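Local coordinates for esterase (uncultured bacterium pCosCE1, PDB 7ATL), which hydrolyses carboxylic esters as a family VIII carboxylesterase and also shows promiscuous acyltransferase activity, passing acyl groups to acceptors other than water, at residues 219-224 with 228-233; 311-316 with 320-325; 30-33 with 38-41; 76-81 with 183-188. One frame throughout, in Å; residues are numbered along the deposited sequence.

Contact 1: residues 219-224 with 228-233; sequences TAYHDT and PEPIRD
Pro228 opens the return arm of a short antiparallel beta hairpin by laying its ring beside His222 O and the CB of Tyr221, while its carbonyl accepts a hydrogen bond from Arg49. Strand 221-222 lies between 229-230 and 363-364 in a small mixed sheet. Glu229 follows as the hydrogen-bonded partner of His222. Glu229 O receives His222 N at 3.1 Å, whereas the return bond from Glu229 N to His222 O is weak. Both side chains rise on the same face, which Met235 of strand 235-238 also touches, and run side by side. Each has CG wedged between backbone N and carbonyl carbon (chi1 85° for His222, 78° for Glu229), and this brings imidazole and carboxylate together: His222 NE2 donates almost straight to the anti side of Glu229 OE1 at 3.2 Å, within the imidazole plane but 33° out of the carboxylate plane. Pro230 crosses the Tyr221 ring obliquely, its CG 4.0 Å from Tyr221 CE2; the phenol OH of Tyr221 bonds beyond the hairpin to Arg49 N and Glu50. Ile231 N then donates to Ala220 O at 3.0 Å, and the Ile231 CD1 methyl lies 3.8 Å from Ala220 CB and 3.4 Å from Tyr221 O.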
loop_
_atom_site.group_PDB
_atom_site.type_symbol
_atom_site.label_atom_id
_atom_site.label_comp_id
_atom_site.label_asym_id
_atom_site.label_seq_id
_atom_site.Cartn_x
_atom_site.Cartn_y
_atom_site.Cartn_z
ATOM N N THR A 219 17.197 -4.072 4.307
ATOM C CA THR A 219 17.026 -5.535 4.355
ATOM C C THR A 219 15.675 -5.884 5.002
ATOM O O THR A 219 15.403 -5.433 6.149
ATOM C CB THR A 219 18.223 -6.114 5.105
ATOM O OG1 THR A 219 19.327 -5.525 4.421
ATOM C CG2 THR A 219 18.225 -7.628 5.136
ATOM N N ALA A 220 14.884 -6.714 4.330
ATOM C CA ALA A 220 13.588 -7.199 4.841
ATOM C C ALA A 220 13.818 -8.283 5.896
ATOM O O ALA A 220 14.546 -9.266 5.604
ATOM C CB ALA A 220 12.759 -7.728 3.696
ATOM N N TYR A 221 13.181 -8.133 7.051
ATOM C CA TYR A 221 13.174 -9.097 8.177
ATOM C C TYR A 221 11.719 -9.507 8.399
ATOM O O TYR A 221 10.831 -8.728 7.930
ATOM C CB TYR A 221 13.753 -8.470 9.454
ATOM C CG TYR A 221 15.210 -8.112 9.359
ATOM C CD1 TYR A 221 15.614 -6.958 8.713
ATOM C CD2 TYR A 221 16.190 -8.938 9.893
ATOM C CE1 TYR A 221 16.954 -6.643 8.570
ATOM C CE2 TYR A 221 17.534 -8.631 9.772
ATOM C CZ TYR A 221 17.918 -7.477 9.111
ATOM O OH TYR A 221 19.243 -7.176 8.960
ATOM N N HIS A 222 11.490 -10.630 9.088
ATOM C CA HIS A 222 10.146 -11.084 9.510
ATOM C C HIS A 222 10.213 -11.586 10.956
ATOM O O HIS A 222 11.334 -11.866 11.378
ATOM C CB HIS A 222 9.615 -12.138 8.534
ATOM C CG HIS A 222 10.086 -13.509 8.845
ATOM N ND1 HIS A 222 9.283 -14.409 9.539
ATOM C CD2 HIS A 222 11.274 -14.115 8.589
ATOM C CE1 HIS A 222 9.958 -15.537 9.674
ATOM N NE2 HIS A 222 11.198 -15.379 9.095
ATOM N N ASP A 223 9.067 -11.699 11.649
ATOM C CA ASP A 223 8.950 -12.034 13.100
ATOM C C ASP A 223 9.087 -13.550 13.291
ATOM O O ASP A 223 8.392 -14.301 12.570
ATOM C CB ASP A 223 7.619 -11.565 13.702
ATOM C CG ASP A 223 7.007 -10.264 13.165
ATOM O OD1 ASP A 223 7.685 -9.204 13.171
ATOM O OD2 ASP A 223 5.814 -10.304 12.789
ATOM N N THR A 224 9.951 -13.985 14.222
ATOM C CA THR A 224 10.270 -15.420 14.507
ATOM C C THR A 224 10.205 -15.673 16.014
ATOM O O THR A 224 9.813 -14.737 16.728
ATOM C CB THR A 224 11.672 -15.833 14.030
ATOM O OG1 THR A 224 12.097 -14.927 13.012
ATOM C CG2 THR A 224 11.745 -17.259 13.515
ATOM N N PRO A 228 13.840 -11.316 15.031
ATOM C CA PRO A 228 13.573 -11.312 13.593
ATOM C C PRO A 228 14.768 -11.761 12.736
ATOM O O PRO A 228 15.843 -11.242 12.957
ATOM C CB PRO A 228 13.279 -9.832 13.258
ATOM C CG PRO A 228 13.229 -9.104 14.577
ATOM C CD PRO A 228 14.029 -9.951 15.542
ATOM N N GLU A 229 14.550 -12.667 11.774
ATOM C CA GLU A 229 15.590 -13.146 10.819
ATOM C C GLU A 229 15.303 -12.559 9.437
ATOM O O GLU A 229 14.160 -12.217 9.128
ATOM C CB GLU A 229 15.645 -14.680 10.798
ATOM C CG GLU A 229 14.530 -15.350 9.978
ATOM C CD GLU A 229 14.420 -16.877 10.037
ATOM O OE1 GLU A 229 13.576 -17.450 9.290
ATOM O OE2 GLU A 229 15.162 -17.500 10.837
ATOM N N PRO A 230 16.317 -12.433 8.548
ATOM C CA PRO A 230 16.098 -11.949 7.179
ATOM C C PRO A 230 15.163 -12.855 6.372
ATOM O O PRO A 230 15.118 -14.030 6.639
ATOM C CB PRO A 230 17.488 -11.950 6.529
ATOM C CG PRO A 230 18.436 -11.894 7.719
ATOM C CD PRO A 230 17.739 -12.683 8.818
ATOM N N ILE A 231 14.398 -12.274 5.449
ATOM C CA ILE A 231 13.462 -13.031 4.572
ATOM C C ILE A 231 14.294 -13.596 3.416
ATOM O O ILE A 231 15.047 -12.816 2.807
ATOM C CB ILE A 231 12.306 -12.126 4.108
ATOM C CG1 ILE A 231 11.424 -11.705 5.293
ATOM C CG2 ILE A 231 11.504 -12.802 2.996
ATOM C CD1 ILE A 231 10.477 -10.522 5.019
ATOM N N ARG A 232 14.219 -14.906 3.155
ATOM C CA ARG A 232 14.952 -15.525 2.021
ATOM C C ARG A 232 14.000 -15.530 0.830
ATOM O O ARG A 232 12.791 -15.683 1.049
ATOM C CB ARG A 232 15.492 -16.911 2.397
ATOM C CG ARG A 232 16.690 -16.866 3.347
ATOM C CD ARG A 232 17.038 -18.192 4.019
ATOM N NE ARG A 232 15.891 -19.110 4.164
ATOM C CZ ARG A 232 15.227 -19.404 5.295
ATOM N NH1 ARG A 232 15.578 -18.849 6.450
ATOM N NH2 ARG A 232 14.207 -20.257 5.249
ATOM N N ASP A 233 14.516 -15.305 -0.371
ATOM C CA ASP A 233 13.694 -15.360 -1.606
ATOM C C ASP A 233 12.801 -16.597 -1.543
ATOM O O ASP A 233 13.331 -17.662 -1.166
ATOM C CB ASP A 233 14.555 -15.383 -2.876
ATOM C CG ASP A 233 14.811 -14.002 -3.466
ATOM O OD1 ASP A 233 14.558 -13.007 -2.741
ATOM O OD2 ASP A 233 15.263 -13.930 -4.644
#

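Contact 2: residues 311-316 with 320-325; sequences PGWGFG and AVLEDA
Gly312 O takes two backbone N-H groups from the facing arm of an antiparallel beta hairpin, which forms one end of the large antiparallel sheet of this beta-lactamase-like fold. Glu323 N reaches Gly312 O at 2.8 Å, nearly in line with the carbonyl, and Asp324 N meets the same oxygen at 3.2 Å in the carbonyl plane, on a lone pair, so the two donors come from different directions. This double grip fastens the start of the hairpin close to the start of helix 325-328, whose N-cap is Asp324, with OD1 bonded to Leu327 N. Gly312 itself has positive phi.

Trp313 pairs with Leu322, and their side chains share one sheet face with Ala320. With CG anti to the carbonyl carbon (chi1 -70°), the indole lies back across the second arm: the CD1 methyl of Leu322 sits over its five-membered ring, 3.8 Å from the centroid, in a CH-pi contact, while Trp313 CE3 meets Ala320 CB at 3.7 Å. Ala328 packs against both Trp313 and Leu322.

Gly314 N donates to Val321 O at 2.7 Å; the return bond from Val321 N to Gly314 O is long and poorly directed, coming from above the carbonyl plane, and the pairing here is loose. The Phe315 ring meets Phe169 and, edge-to-face, Trp339. Ala320 N lies obliquely to this ring, 3.6 Å from Phe315 CE1. At Gly316, the Val321 CG2 methyl comes within 3.6 Å of Gly316 N.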
loop_
_atom_site.group_PDB
_atom_site.type_symbol
_atom_site.label_atom_id
_atom_site.label_comp_id
_atom_site.label_asym_id
_atom_site.label_seq_id
_atom_site.Cartn_x
_atom_site.Cartn_y
_atom_site.Cartn_z
ATOM N N PRO A 311 -13.523 -2.778 13.229
ATOM C CA PRO A 311 -14.762 -1.999 13.330
ATOM C C PRO A 311 -14.499 -0.492 13.144
ATOM O O PRO A 311 -13.516 -0.013 13.689
ATOM C CB PRO A 311 -15.260 -2.300 14.753
ATOM C CG PRO A 311 -14.645 -3.653 15.090
ATOM C CD PRO A 311 -13.292 -3.636 14.407
ATOM N N GLY A 312 -15.349 0.178 12.355
ATOM C CA GLY A 312 -15.434 1.644 12.222
ATOM C C GLY A 312 -14.839 2.130 10.916
ATOM O O GLY A 312 -14.925 3.322 10.616
ATOM N N TRP A 313 -14.222 1.227 10.171
ATOM C CA TRP A 313 -13.431 1.544 8.957
ATOM C C TRP A 313 -14.111 0.997 7.686
ATOM O O TRP A 313 -14.391 -0.220 7.611
ATOM C CB TRP A 313 -12.048 0.946 9.144
ATOM C CG TRP A 313 -11.176 1.600 10.161
ATOM C CD1 TRP A 313 -10.954 1.182 11.440
ATOM C CD2 TRP A 313 -10.266 2.691 9.930
ATOM N NE1 TRP A 313 -9.998 1.961 12.035
ATOM C CE2 TRP A 313 -9.546 2.883 11.124
ATOM C CE3 TRP A 313 -9.991 3.514 8.836
ATOM C CZ2 TRP A 313 -8.593 3.888 11.258
ATOM C CZ3 TRP A 313 -9.030 4.487 8.959
ATOM C CH2 TRP A 313 -8.342 4.667 10.153
ATOM N N GLY A 314 -14.427 1.893 6.755
ATOM C CA GLY A 314 -14.870 1.585 5.393
ATOM C C GLY A 314 -13.682 1.622 4.459
ATOM O O GLY A 314 -12.564 1.392 4.927
ATOM N N PHE A 315 -13.906 1.924 3.188
ATOM C CA PHE A 315 -12.829 2.069 2.189
ATOM C C PHE A 315 -13.217 3.117 1.153
ATOM O O PHE A 315 -14.408 3.205 0.742
ATOM C CB PHE A 315 -12.543 0.737 1.505
ATOM C CG PHE A 315 -11.126 0.612 1.021
ATOM C CD1 PHE A 315 -10.128 0.168 1.861
ATOM C CD2 PHE A 315 -10.792 0.943 -0.278
ATOM C CE1 PHE A 315 -8.827 0.053 1.407
ATOM C CE2 PHE A 315 -9.491 0.806 -0.734
ATOM C CZ PHE A 315 -8.505 0.389 0.116
ATOM N N GLY A 316 -12.215 3.883 0.741
ATOM C CA GLY A 316 -12.342 4.973 -0.231
ATOM C C GLY A 316 -11.636 4.596 -1.504
ATOM O O GLY A 316 -11.849 3.448 -1.956
ATOM N N ALA A 320 -8.332 2.885 3.641
ATOM C CA ALA A 320 -9.512 2.715 4.514
ATOM C C ALA A 320 -9.931 4.086 5.062
ATOM O O ALA A 320 -9.038 4.936 5.330
ATOM C CB ALA A 320 -9.210 1.751 5.643
ATOM N N VAL A 321 -11.244 4.276 5.213
ATOM C CA VAL A 321 -11.867 5.537 5.672
ATOM C C VAL A 321 -12.457 5.260 7.040
ATOM O O VAL A 321 -13.236 4.312 7.136
ATOM C CB VAL A 321 -12.956 6.002 4.697
ATOM C CG1 VAL A 321 -13.797 7.140 5.292
ATOM C CG2 VAL A 321 -12.359 6.382 3.352
ATOM N N LEU A 322 -12.109 6.074 8.030
ATOM C CA LEU A 322 -12.666 5.975 9.397
ATOM C C LEU A 322 -14.033 6.648 9.382
ATOM O O LEU A 322 -14.096 7.845 9.067
ATOM C CB LEU A 322 -11.703 6.672 10.355
ATOM C CG LEU A 322 -12.065 6.579 11.828
ATOM C CD1 LEU A 322 -12.201 5.126 12.237
ATOM C CD2 LEU A 322 -11.020 7.280 12.684
ATOM N N GLU A 323 -15.098 5.894 9.622
ATOM C CA GLU A 323 -16.479 6.439 9.755
ATOM C C GLU A 323 -16.820 6.639 11.246
ATOM O O GLU A 323 -17.556 7.570 11.532
ATOM C CB GLU A 323 -17.492 5.507 9.087
ATOM C CG GLU A 323 -17.422 5.453 7.567
ATOM C CD GLU A 323 -18.787 5.477 6.890
ATOM O OE1 GLU A 323 -19.277 6.586 6.672
ATOM O OE2 GLU A 323 -19.370 4.397 6.601
ATOM N N ASP A 324 -16.294 5.804 12.154
ATOM C CA ASP A 324 -16.673 5.796 13.586
ATOM C C ASP A 324 -15.441 5.585 14.469
ATOM O O ASP A 324 -15.211 4.433 14.896
ATOM C CB ASP A 324 -17.725 4.724 13.841
ATOM C CG ASP A 324 -18.355 4.782 15.222
ATOM O OD1 ASP A 324 -17.718 5.307 16.161
ATOM O OD2 ASP A 324 -19.474 4.284 15.353
ATOM N N ALA A 325 -14.742 6.674 14.807
ATOM C CA ALA A 325 -13.509 6.672 15.637
ATOM C C ALA A 325 -13.720 5.962 16.987
ATOM O O ALA A 325 -12.766 5.281 17.459
ATOM C CB ALA A 325 -13.021 8.083 15.826
#

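Contact 3: residues 30-33 with 38-41; sequences VLIA and VIYA
Ile32 and Tyr40 make the close-packed side of this strand pair. The CD1 methyl of Ile32 lies 3.7 Å from Tyr40 CD2, obliquely to the ring, and Val30 CG1 adds a looser touch at Tyr40 CE2. With CG anti to its backbone N (chi1 177°), Tyr40 carries its phenol along the sheet toward Val30, under helix 3-21, where Leu8, Ala9 and Val12 pack on it; the OH makes weak bonds to Gln13 and Asn42. Val380 of helix 372-381 reaches Ile32 on the same face.

Ile32 N donates to Tyr40 O at 2.8 Å, but Ile32 O serves two donors, Ile39 N at 2.8 Å and Tyr40 N at 3.1 Å. That is a classic beta bulge: Ile39 and Tyr40 together face Ile32, the register slips by one residue, and the chain turns a corner at Ile39 in the edge strand of the antiparallel sheet. Ile39, partly exposed, still lays CG1 3.8 Å from Ile32 CG2.

On the other face the two strands touch less. Leu31 brings its CD2 methyl to 3.6 Å from Ala41 CB, with Arg57 against both, while beyond the bulge the side chains of partly exposed Val38 and buried Ala33 make no close contact across the pair, Val38 resting instead on Leu275 of helix 271-283.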
loop_
_atom_site.group_PDB
_atom_site.type_symbol
_atom_site.label_atom_id
_atom_site.label_comp_id
_atom_site.label_asym_id
_atom_site.label_seq_id
_atom_site.Cartn_x
_atom_site.Cartn_y
_atom_site.Cartn_z
ATOM N N VAL A 30 10.233 7.145 10.577
ATOM C CA VAL A 30 8.902 7.715 10.938
ATOM C C VAL A 30 8.916 9.233 10.698
ATOM O O VAL A 30 9.771 9.910 11.279
ATOM C CB VAL A 30 8.537 7.401 12.397
ATOM C CG1 VAL A 30 7.284 8.144 12.817
ATOM C CG2 VAL A 30 8.387 5.908 12.649
ATOM N N LEU A 31 7.985 9.730 9.887
ATOM C CA LEU A 31 7.818 11.167 9.533
ATOM C C LEU A 31 6.415 11.642 9.965
ATOM O O LEU A 31 5.408 10.908 9.748
ATOM C CB LEU A 31 7.999 11.335 8.024
ATOM C CG LEU A 31 9.313 10.836 7.418
ATOM C CD1 LEU A 31 9.404 11.202 5.935
ATOM C CD2 LEU A 31 10.531 11.378 8.143
ATOM N N ILE A 32 6.324 12.819 10.581
ATOM C CA ILE A 32 5.024 13.446 10.954
ATOM C C ILE A 32 5.026 14.898 10.474
ATOM O O ILE A 32 6.004 15.624 10.773
ATOM C CB ILE A 32 4.755 13.349 12.464
ATOM C CG1 ILE A 32 4.808 11.903 12.948
ATOM C CG2 ILE A 32 3.435 14.024 12.809
ATOM C CD1 ILE A 32 5.270 11.773 14.372
ATOM N N ALA A 33 3.970 15.276 9.750
ATOM C CA ALA A 33 3.683 16.651 9.297
ATOM C C ALA A 33 2.425 17.140 10.010
ATOM O O ALA A 33 1.529 16.307 10.275
ATOM C CB ALA A 33 3.507 16.665 7.798
ATOM N N VAL A 38 7.026 19.270 8.300
ATOM C CA VAL A 38 7.606 18.100 9.007
ATOM C C VAL A 38 7.881 18.549 10.451
ATOM O O VAL A 38 8.806 19.321 10.661
ATOM C CB VAL A 38 8.850 17.596 8.242
ATOM C CG1 VAL A 38 9.713 16.636 9.053
ATOM C CG2 VAL A 38 8.487 16.974 6.906
ATOM N N ILE A 39 7.066 18.126 11.412
ATOM C CA ILE A 39 7.280 18.414 12.861
ATOM C C ILE A 39 8.141 17.311 13.501
ATOM O O ILE A 39 8.703 17.568 14.559
ATOM C CB ILE A 39 5.940 18.602 13.601
ATOM C CG1 ILE A 39 5.109 17.316 13.622
ATOM C CG2 ILE A 39 5.140 19.753 13.012
ATOM C CD1 ILE A 39 4.017 17.292 14.663
ATOM N N TYR A 40 8.249 16.124 12.907
ATOM C CA TYR A 40 9.101 15.017 13.423
ATOM C C TYR A 40 9.608 14.149 12.258
ATOM O O TYR A 40 8.795 13.760 11.400
ATOM C CB TYR A 40 8.321 14.177 14.436
ATOM C CG TYR A 40 9.064 12.975 14.961
ATOM C CD1 TYR A 40 9.883 13.075 16.071
ATOM C CD2 TYR A 40 8.962 11.730 14.349
ATOM C CE1 TYR A 40 10.563 11.976 16.580
ATOM C CE2 TYR A 40 9.647 10.617 14.834
ATOM C CZ TYR A 40 10.452 10.743 15.958
ATOM O OH TYR A 40 11.133 9.679 16.466
ATOM N N ALA A 41 10.913 13.844 12.247
ATOM C CA ALA A 41 11.591 12.976 11.252
ATOM C C ALA A 41 12.668 12.147 11.951
ATOM O O ALA A 41 13.593 12.758 12.477
ATOM C CB ALA A 41 12.224 13.810 10.167
#

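Contact 4: residues 76-81 with 183-188; sequences MRMIEQ and EQVAGE
Met78 reaches from helix 67-80 to Val185 and Ala186 in the last turn of helix 174-186, joining two helix C-terminal ends far apart in sequence within the helical part of this beta-lactamase-like fold. The backbones stay well separated, with Met78 and Val185 CA atoms 8.2 Å apart, and one long side chain spans the interval.

The direct contacts are wholly apolar. Met78 is stretched out beyond CG, with chi2 170° and chi3 178°, and slides past Val185 in the opposite direction. Its sulfur lies alongside the valine, with Met78 SD 3.8 Å from Val185 CG1, and the terminal methyl carries on to Ala186. Val193 and Trp197 of helix 190-199 also pack on Met78, so this third helix shares in burying the thioether, while Val185 leans on Lys83 as well.

Polar bonds lie beside this contact, within the chain that follows Ala186. Gly187, with positive phi, follows helix 174-186, and Gly187 N bonds to Glu183 O at 2.8 Å. Glu183 OE2 accepts from Leu190 N and Glu188 OE1 hydrogen-bonds His196 ND1, so the turn is joined to helix 190-199. In helix 67-80, Arg77 also bonds to that helix, at the carbonyl of Trp197. Between the two segments the closest approach is methyl to methyl, Met78 CE to Ala186 CB at 3.6 Å.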
loop_
_atom_site.group_PDB
_atom_site.type_symbol
_atom_site.label_atom_id
_atom_site.label_comp_id
_atom_site.label_asym_id
_atom_site.label_seq_id
_atom_site.Cartn_x
_atom_site.Cartn_y
_atom_site.Cartn_z
ATOM N N MET A 76 -6.509 8.669 -10.377
ATOM C CA MET A 76 -7.384 9.798 -9.993
ATOM C C MET A 76 -6.982 11.046 -10.784
ATOM O O MET A 76 -7.876 11.847 -11.178
ATOM C CB MET A 76 -7.303 10.083 -8.501
ATOM C CG MET A 76 -7.977 9.030 -7.654
ATOM S SD MET A 76 -9.595 8.483 -8.199
ATOM C CE MET A 76 -10.474 10.043 -8.210
ATOM N N ARG A 77 -5.700 11.199 -11.064
ATOM C CA ARG A 77 -5.233 12.319 -11.914
ATOM C C ARG A 77 -5.767 12.124 -13.335
ATOM O O ARG A 77 -6.203 13.120 -13.945
ATOM C CB ARG A 77 -3.711 12.460 -11.868
ATOM C CG ARG A 77 -3.218 12.995 -10.537
ATOM C CD ARG A 77 -1.798 13.482 -10.662
ATOM N NE ARG A 77 -1.814 14.762 -11.331
ATOM C CZ ARG A 77 -1.105 15.089 -12.399
ATOM N NH1 ARG A 77 -0.250 14.233 -12.939
ATOM N NH2 ARG A 77 -1.254 16.292 -12.920
ATOM N N MET A 78 -5.733 10.899 -13.849
ATOM C CA MET A 78 -6.143 10.625 -15.249
ATOM C C MET A 78 -7.644 10.898 -15.326
ATOM O O MET A 78 -8.124 11.393 -16.354
ATOM C CB MET A 78 -5.835 9.183 -15.658
ATOM C CG MET A 78 -4.457 9.013 -16.234
ATOM S SD MET A 78 -4.056 7.267 -16.429
ATOM C CE MET A 78 -2.427 7.365 -17.164
ATOM N N ILE A 79 -8.341 10.595 -14.239
ATOM C CA ILE A 79 -9.813 10.771 -14.128
ATOM C C ILE A 79 -10.139 12.270 -14.069
ATOM O O ILE A 79 -11.090 12.688 -14.749
ATOM C CB ILE A 79 -10.333 9.978 -12.919
ATOM C CG1 ILE A 79 -10.464 8.493 -13.265
ATOM C CG2 ILE A 79 -11.632 10.564 -12.404
ATOM C CD1 ILE A 79 -10.445 7.567 -12.078
ATOM N N GLU A 80 -9.373 13.052 -13.312
ATOM C CA GLU A 80 -9.519 14.532 -13.267
ATOM C C GLU A 80 -9.464 15.091 -14.682
ATOM O O GLU A 80 -10.313 15.914 -15.027
ATOM C CB GLU A 80 -8.404 15.168 -12.454
ATOM C CG GLU A 80 -8.798 15.407 -11.028
ATOM C CD GLU A 80 -7.742 16.189 -10.277
ATOM O OE1 GLU A 80 -6.582 16.359 -10.798
ATOM O OE2 GLU A 80 -8.069 16.582 -9.161
ATOM N N GLN A 81 -8.511 14.629 -15.474
ATOM C CA GLN A 81 -8.312 15.096 -16.870
ATOM C C GLN A 81 -9.313 14.442 -17.828
ATOM O O GLN A 81 -9.215 14.672 -19.035
ATOM C CB GLN A 81 -6.917 14.703 -17.349
ATOM C CG GLN A 81 -5.854 14.852 -16.277
ATOM C CD GLN A 81 -4.921 15.972 -16.607
ATOM O OE1 GLN A 81 -5.059 16.599 -17.648
ATOM N NE2 GLN A 81 -3.976 16.212 -15.717
ATOM N N GLU A 183 -1.792 1.871 -18.307
ATOM C CA GLU A 183 -0.912 1.679 -19.501
ATOM C C GLU A 183 -1.714 1.938 -20.783
ATOM O O GLU A 183 -1.223 2.650 -21.670
ATOM C CB GLU A 183 -0.326 0.266 -19.579
ATOM C CG GLU A 183 0.681 -0.042 -18.494
ATOM C CD GLU A 183 1.325 -1.417 -18.597
ATOM O OE1 GLU A 183 0.639 -2.365 -19.103
ATOM O OE2 GLU A 183 2.519 -1.541 -18.159
ATOM N N GLN A 184 -2.911 1.382 -20.892
ATOM C CA GLN A 184 -3.727 1.551 -22.113
ATOM C C GLN A 184 -4.177 3.007 -22.238
ATOM O O GLN A 184 -4.166 3.515 -23.366
ATOM C CB GLN A 184 -4.913 0.595 -22.105
ATOM C CG GLN A 184 -4.503 -0.866 -22.092
ATOM C CD GLN A 184 -3.512 -1.197 -23.176
ATOM O OE1 GLN A 184 -2.491 -1.819 -22.932
ATOM N NE2 GLN A 184 -3.783 -0.747 -24.377
ATOM N N VAL A 185 -4.524 3.669 -21.136
ATOM C CA VAL A 185 -4.980 5.095 -21.175
ATOM C C VAL A 185 -3.834 5.990 -21.683
ATOM O O VAL A 185 -4.097 6.825 -22.576
ATOM C CB VAL A 185 -5.497 5.576 -19.806
ATOM C CG1 VAL A 185 -5.821 7.062 -19.823
ATOM C CG2 VAL A 185 -6.684 4.761 -19.311
ATOM N N ALA A 186 -2.607 5.810 -21.166
ATOM C CA ALA A 186 -1.447 6.697 -21.457
ATOM C C ALA A 186 -0.627 6.221 -22.665
ATOM O O ALA A 186 0.121 7.030 -23.176
ATOM C CB ALA A 186 -0.565 6.818 -20.247
ATOM N N GLY A 187 -0.757 4.963 -23.095
ATOM C CA GLY A 187 -0.024 4.384 -24.239
ATOM C C GLY A 187 1.440 4.143 -23.900
ATOM O O GLY A 187 2.287 4.255 -24.798
ATOM N N GLU A 188 1.752 3.813 -22.650
ATOM C CA GLU A 188 3.148 3.509 -22.240
ATOM C C GLU A 188 3.118 2.572 -21.035
ATOM O O GLU A 188 2.107 2.466 -20.353
ATOM C CB GLU A 188 3.925 4.803 -21.980
ATOM C CG GLU A 188 3.320 5.688 -20.906
ATOM C CD GLU A 188 4.058 6.991 -20.620
ATOM O OE1 GLU A 188 3.590 7.761 -19.751
ATOM O OE2 GLU A 188 5.097 7.235 -21.257
#

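How the contacts relate
From the N terminus, contact 3 closes first, a beta hairpin at one edge of the large antiparallel sheet. Contact 4 then spans the longest loop, about a hundred residues, bringing the end of helix 67-80 to that of helix 174-186. Contact 1 closes a short hairpin in the small mixed sheet, and contact 2 another at the far edge of the large sheet from contact 3. The four follow in series, none nesting or crossing. Contacts 2 and 3 thus bracket one sheet, their centres 24 Å apart, whereas contacts 1 and 4 lie on opposite sides of the chain's centre. Contacts 2 and 4 approach most nearly, about 8 Å between nearest atoms, without touching.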